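Local structure of formate dehydrogenase (Pyrobaculum aerophilum, 1QP8) at residues E15-R18 against K19-I23; L215-D218 against G219-I223. The protein probably works as an NAD(P)H-dependent 2-hydroxyacid dehydrogenase, with likely glyoxylate or hydroxypyruvate reductase activity, and binds NADPH. All blocks are in the same frame, centred on the assembly; numbering follows the deposited sequence.

Contact 1. Residues E15-R18 against K19-I23; sequences EELR and KYFKI
Lys19 meets Glu16 because its first torsion (chi1 -57°) sets CG beside its own backbone N, and the chain then runs out extended. The Glu16 chain instead bends at chi2 (-69°), and this brings its carboxylate back to the lysine. The two side chains cross at a slant, and Glu16 OE2 lies 3.5 Å from Lys19 NZ in a salt bridge. Glu15 adds negative charge nearby, but its OE2 is 4.3 Å from Lys19 NZ, too far for a salt bridge. The methylene chain of Lys19 passes over the backbone here, with CG 3.6 Å from Glu15 O.

The carbonyls of the helix are also used. Lys19 N donates to Glu16 O at 3.1 Å, from above the carbonyl plane. The same oxygen lies in the plane of the Tyr20 ring, at its edge, 3.4 Å from Tyr20 CD1. Leu17 O accepts two bonds. Tyr20 N reaches it from above the carbonyl plane. Phe21 N comes in nearly in line with the C=O bond, 2.7 Å from Leu17 O.

The apolar side is made by Leu17, Phe21 and Ile23. Leu17 CD2 touches the Phe21 ring at CD1, 4.2 Å away. Ile23 CD1 packs on Leu17 CB at 4.0 Å and also meets Arg18 CG, so it touches the CB of one side chain and the CG of the next. Leu17 and Phe21 also rest on Leu3 of strand 2-4 and on helix 268-286. Glu15, Arg18 and Lys19 are exposed. The chain thus turns from helix 11-18 into strand 22-24, which pairs in parallel with strand 2-4: the last part of a beta-alpha-beta crossover.

Contact 2. Residues L215-D218 against G219-I223; sequences LDRD and GVLRI
Asp216 and Gly219 meet at the start of helix 217-226. Asp216 turns its CG away from its own backbone N (chi1 163°), and the carboxylate swings towards the first turn. There OD2 takes a weak bond from Gly219 N at 3.1 Å. This is an N-cap. Gly219 N also bonds weakly to Asp216 O, while Val220 N makes a straighter bond to the same oxygen, at 3.2 Å with an N-H...O angle of 163°. A leucine in place of Asp216 has no carboxylate, so Gly219 N would probably be left with its weak bond to the backbone oxygen, and the first turn would lose its side-chain cap.

Val220 has CG1 anti to its backbone N, which leaves CG2 pointing back to Leu215. CG2 meets Leu215 CB at 4.1 Å. Both residues also pack on Phe232 of strand 231-234. The helix is the connection between strands 205-208 and 231-234 in the Rossmann-type NAD-binding domain, and its inner side faces that parallel sheet.

Arg217 extends outward from the helix, and Leu221 CD2 comes to its guanidinium obliquely, 4.3 Å from Arg217 NH2. Salt bridges to Asp246 and Glu248 fix the two ends of the guanidinium. Leu221 also touches Phe249 of helix 247-250. On the exposed side Arg222 runs out extended to Tyr194, with which it makes a cation-pi contact.

The two contacts sit on opposite sides of the chain's centre, about 46 Å apart between centres, and share no element. Each belongs to a beta-alpha-beta unit, but at different points. Contact 1 is where the chain leaves a helix for a strand of a small two-stranded sheet. Contact 2 is where a helix begins beside the six-stranded sheet. Both are partly buried. Contact 1 lies farther out and away from the annotated sites; its one salt bridge, Glu16 with Lys19, is made within the contact. In contact 2 a carboxylate caps backbone, and Arg217 finds its acidic partners outside the segments. The side chain of Leu215 is about 11 Å from the bound NADPH.

Contact 1. Residues E15-R18 against K19-I23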
loop_
_atom_site.group_PDB
_atom_site.type_symbol
_atom_site.label_atom_id
_atom_site.label_comp_id
_atom_site.label_asym_id
_atom_site.label_seq_id
_atom_site.Cartn_x
_atom_site.Cartn_y
_atom_site.Cartn_z
ATOM N N GLU A 15 12.716 25.050 24.140
ATOM C CA GLU A 15 12.530 26.469 23.981
ATOM C C GLU A 15 11.118 26.819 24.431
ATOM O O GLU A 15 10.932 27.635 25.340
ATOM C CB GLU A 15 12.742 26.890 22.530
ATOM C CG GLU A 15 12.866 28.399 22.380
ATOM C CD GLU A 15 13.276 28.828 20.987
ATOM O OE1 GLU A 15 14.278 28.286 20.469
ATOM O OE2 GLU A 15 12.601 29.714 20.418
ATOM N N GLU A 16 10.125 26.194 23.809
ATOM C CA GLU A 16 8.735 26.465 24.157
ATOM C C GLU A 16 8.361 26.189 25.627
ATOM O O GLU A 16 7.694 27.007 26.269
ATOM C CB GLU A 16 7.812 25.683 23.221
ATOM C CG GLU A 16 7.545 26.391 21.897
ATOM C CD GLU A 16 6.689 27.641 22.067
ATOM O OE1 GLU A 16 5.538 27.513 22.551
ATOM O OE2 GLU A 16 7.164 28.749 21.720
ATOM N N LEU A 17 8.794 25.054 26.168
ATOM C CA LEU A 17 8.454 24.735 27.543
ATOM C C LEU A 17 8.980 25.763 28.521
ATOM O O LEU A 17 8.301 26.109 29.487
ATOM C CB LEU A 17 8.978 23.347 27.925
ATOM C CG LEU A 17 8.295 22.145 27.256
ATOM C CD1 LEU A 17 8.806 20.844 27.878
ATOM C CD2 LEU A 17 6.792 22.252 27.426
ATOM N N ARG A 18 10.187 26.261 28.269
ATOM C CA ARG A 18 10.800 27.240 29.162
ATOM C C ARG A 18 10.022 28.543 29.283
ATOM O O ARG A 18 10.205 29.287 30.245
ATOM C CB ARG A 18 12.237 27.518 28.734
ATOM C CG ARG A 18 13.133 26.313 28.918
ATOM C CD ARG A 18 14.577 26.623 28.601
ATOM N NE ARG A 18 15.408 25.423 28.658
ATOM C CZ ARG A 18 16.699 25.396 28.340
ATOM N NH1 ARG A 18 17.306 26.508 27.944
ATOM N NH2 ARG A 18 17.382 24.259 28.399
ATOM N N LYS A 19 9.150 28.817 28.320
ATOM C CA LYS A 19 8.349 30.032 28.359
ATOM C C LYS A 19 7.151 29.823 29.284
ATOM O O LYS A 19 6.483 30.783 29.688
ATOM C CB LYS A 19 7.865 30.387 26.954
ATOM C CG LYS A 19 8.987 30.552 25.955
ATOM C CD LYS A 19 8.452 30.908 24.583
ATOM C CE LYS A 19 9.595 31.085 23.578
ATOM N NZ LYS A 19 9.153 31.609 22.240
ATOM N N TYR A 20 6.894 28.560 29.632
ATOM C CA TYR A 20 5.763 28.226 30.493
ATOM C C TYR A 20 6.071 27.539 31.806
ATOM O O TYR A 20 5.333 27.708 32.766
ATOM C CB TYR A 20 4.761 27.356 29.739
ATOM C CG TYR A 20 4.076 28.082 28.624
ATOM C CD1 TYR A 20 4.631 28.116 27.346
ATOM C CD2 TYR A 20 2.917 28.808 28.861
ATOM C CE1 TYR A 20 4.052 28.873 26.335
ATOM C CE2 TYR A 20 2.332 29.559 27.869
ATOM C CZ TYR A 20 2.905 29.596 26.609
ATOM O OH TYR A 20 2.351 30.396 25.639
ATOM N N PHE A 21 7.150 26.773 31.859
ATOM C CA PHE A 21 7.465 26.038 33.075
ATOM C C PHE A 21 8.900 26.152 33.541
ATOM O O PHE A 21 9.745 26.730 32.879
ATOM C CB PHE A 21 7.203 24.534 32.876
ATOM C CG PHE A 21 5.852 24.208 32.314
ATOM C CD1 PHE A 21 5.616 24.288 30.951
ATOM C CD2 PHE A 21 4.811 23.823 33.154
ATOM C CE1 PHE A 21 4.366 23.990 30.434
ATOM C CE2 PHE A 21 3.567 23.527 32.646
ATOM C CZ PHE A 21 3.342 23.608 31.282
ATOM N N LYS A 22 9.145 25.580 34.709
ATOM C CA LYS A 22 10.475 25.491 35.253
ATOM C C LYS A 22 10.738 23.988 35.075
ATOM O O LYS A 22 10.246 23.153 35.839
ATOM C CB LYS A 22 10.515 25.854 36.733
ATOM C CG LYS A 22 11.864 25.495 37.343
ATOM C CD LYS A 22 11.984 25.810 38.821
ATOM C CE LYS A 22 13.393 25.456 39.302
ATOM N NZ LYS A 22 13.495 25.411 40.787
ATOM N N ILE A 23 11.471 23.642 34.029
ATOM C CA ILE A 23 11.777 22.251 33.760
ATOM C C ILE A 23 12.623 21.749 34.900
ATOM O O ILE A 23 13.489 22.466 35.379
ATOM C CB ILE A 23 12.548 22.113 32.437
ATOM C CG1 ILE A 23 11.677 22.623 31.294
ATOM C CG2 ILE A 23 12.955 20.666 32.207
ATOM C CD1 ILE A 23 12.300 22.461 29.947
#

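Contact 2. Residues L215-D218 against G219-I223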
loop_
_atom_site.group_PDB
_atom_site.type_symbol
_atom_site.label_atom_id
_atom_site.label_comp_id
_atom_site.label_asym_id
_atom_site.label_seq_id
_atom_site.Cartn_x
_atom_site.Cartn_y
_atom_site.Cartn_z
ATOM N N LEU A 215 -4.947 -9.112 21.052
ATOM C CA LEU A 215 -5.181 -10.404 20.430
ATOM C C LEU A 215 -4.673 -11.483 21.373
ATOM O O LEU A 215 -3.606 -11.342 21.968
ATOM C CB LEU A 215 -4.402 -10.502 19.129
ATOM C CG LEU A 215 -4.702 -9.495 18.026
ATOM C CD1 LEU A 215 -3.413 -9.131 17.275
ATOM C CD2 LEU A 215 -5.732 -10.092 17.087
ATOM N N ASP A 216 -5.434 -12.557 21.521
ATOM C CA ASP A 216 -5.006 -13.646 22.376
ATOM C C ASP A 216 -3.857 -14.310 21.635
ATOM O O ASP A 216 -4.067 -14.959 20.601
ATOM C CB ASP A 216 -6.179 -14.615 22.599
ATOM C CG ASP A 216 -5.742 -15.974 23.127
ATOM O OD1 ASP A 216 -4.895 -16.055 24.046
ATOM O OD2 ASP A 216 -6.281 -16.976 22.614
ATOM N N ARG A 217 -2.644 -14.128 22.157
ATOM C CA ARG A 217 -1.455 -14.688 21.534
ATOM C C ARG A 217 -1.612 -16.153 21.106
ATOM O O ARG A 217 -1.275 -16.517 19.977
ATOM C CB ARG A 217 -0.256 -14.546 22.460
ATOM C CG ARG A 217 1.032 -14.553 21.687
ATOM C CD ARG A 217 2.253 -14.696 22.564
ATOM N NE ARG A 217 2.931 -15.951 22.261
ATOM C CZ ARG A 217 4.249 -16.088 22.183
ATOM N NH1 ARG A 217 5.030 -15.043 22.387
ATOM N NH2 ARG A 217 4.786 -17.265 21.894
ATOM N N ASP A 218 -2.141 -16.993 21.987
ATOM C CA ASP A 218 -2.321 -18.395 21.644
ATOM C C ASP A 218 -3.243 -18.612 20.454
ATOM O O ASP A 218 -3.032 -19.527 19.657
ATOM C CB ASP A 218 -2.846 -19.165 22.848
ATOM C CG ASP A 218 -1.741 -19.585 23.784
ATOM O OD1 ASP A 218 -0.612 -19.080 23.631
ATOM O OD2 ASP A 218 -1.993 -20.415 24.679
ATOM N N GLY A 219 -4.263 -17.769 20.331
ATOM C CA GLY A 219 -5.208 -17.908 19.238
ATOM C C GLY A 219 -4.552 -17.667 17.906
ATOM O O GLY A 219 -4.727 -18.458 16.980
ATOM N N VAL A 220 -3.793 -16.578 17.814
ATOM C CA VAL A 220 -3.085 -16.211 16.586
ATOM C C VAL A 220 -2.210 -17.369 16.130
ATOM O O VAL A 220 -2.270 -17.822 14.984
ATOM C CB VAL A 220 -2.151 -15.024 16.814
ATOM C CG1 VAL A 220 -1.735 -14.441 15.475
ATOM C CG2 VAL A 220 -2.821 -13.988 17.711
ATOM N N LEU A 221 -1.386 -17.831 17.060
ATOM C CA LEU A 221 -0.466 -18.919 16.825
ATOM C C LEU A 221 -1.225 -20.119 16.274
ATOM O O LEU A 221 -0.827 -20.736 15.283
ATOM C CB LEU A 221 0.188 -19.269 18.154
ATOM C CG LEU A 221 1.590 -19.855 18.235
ATOM C CD1 LEU A 221 2.560 -19.128 17.300
ATOM C CD2 LEU A 221 2.031 -19.723 19.680
ATOM N N ARG A 222 -2.338 -20.439 16.911
ATOM C CA ARG A 222 -3.109 -21.583 16.495
ATOM C C ARG A 222 -3.677 -21.478 15.103
ATOM O O ARG A 222 -3.548 -22.410 14.311
ATOM C CB ARG A 222 -4.244 -21.837 17.469
ATOM C CG ARG A 222 -5.294 -22.739 16.888
ATOM C CD ARG A 222 -6.349 -23.087 17.886
ATOM N NE ARG A 222 -7.491 -23.663 17.199
ATOM C CZ ARG A 222 -8.458 -24.344 17.793
ATOM N NH1 ARG A 222 -8.422 -24.540 19.105
ATOM N NH2 ARG A 222 -9.460 -24.828 17.065
ATOM N N ILE A 223 -4.325 -20.363 14.787
ATOM C CA ILE A 223 -4.898 -20.255 13.455
ATOM C C ILE A 223 -3.798 -20.206 12.405
ATOM O O ILE A 223 -3.970 -20.715 11.299
ATOM C CB ILE A 223 -5.816 -19.025 13.298
ATOM C CG1 ILE A 223 -6.660 -19.199 12.034
ATOM C CG2 ILE A 223 -5.003 -17.750 13.194
ATOM C CD1 ILE A 223 -7.616 -18.065 11.766
#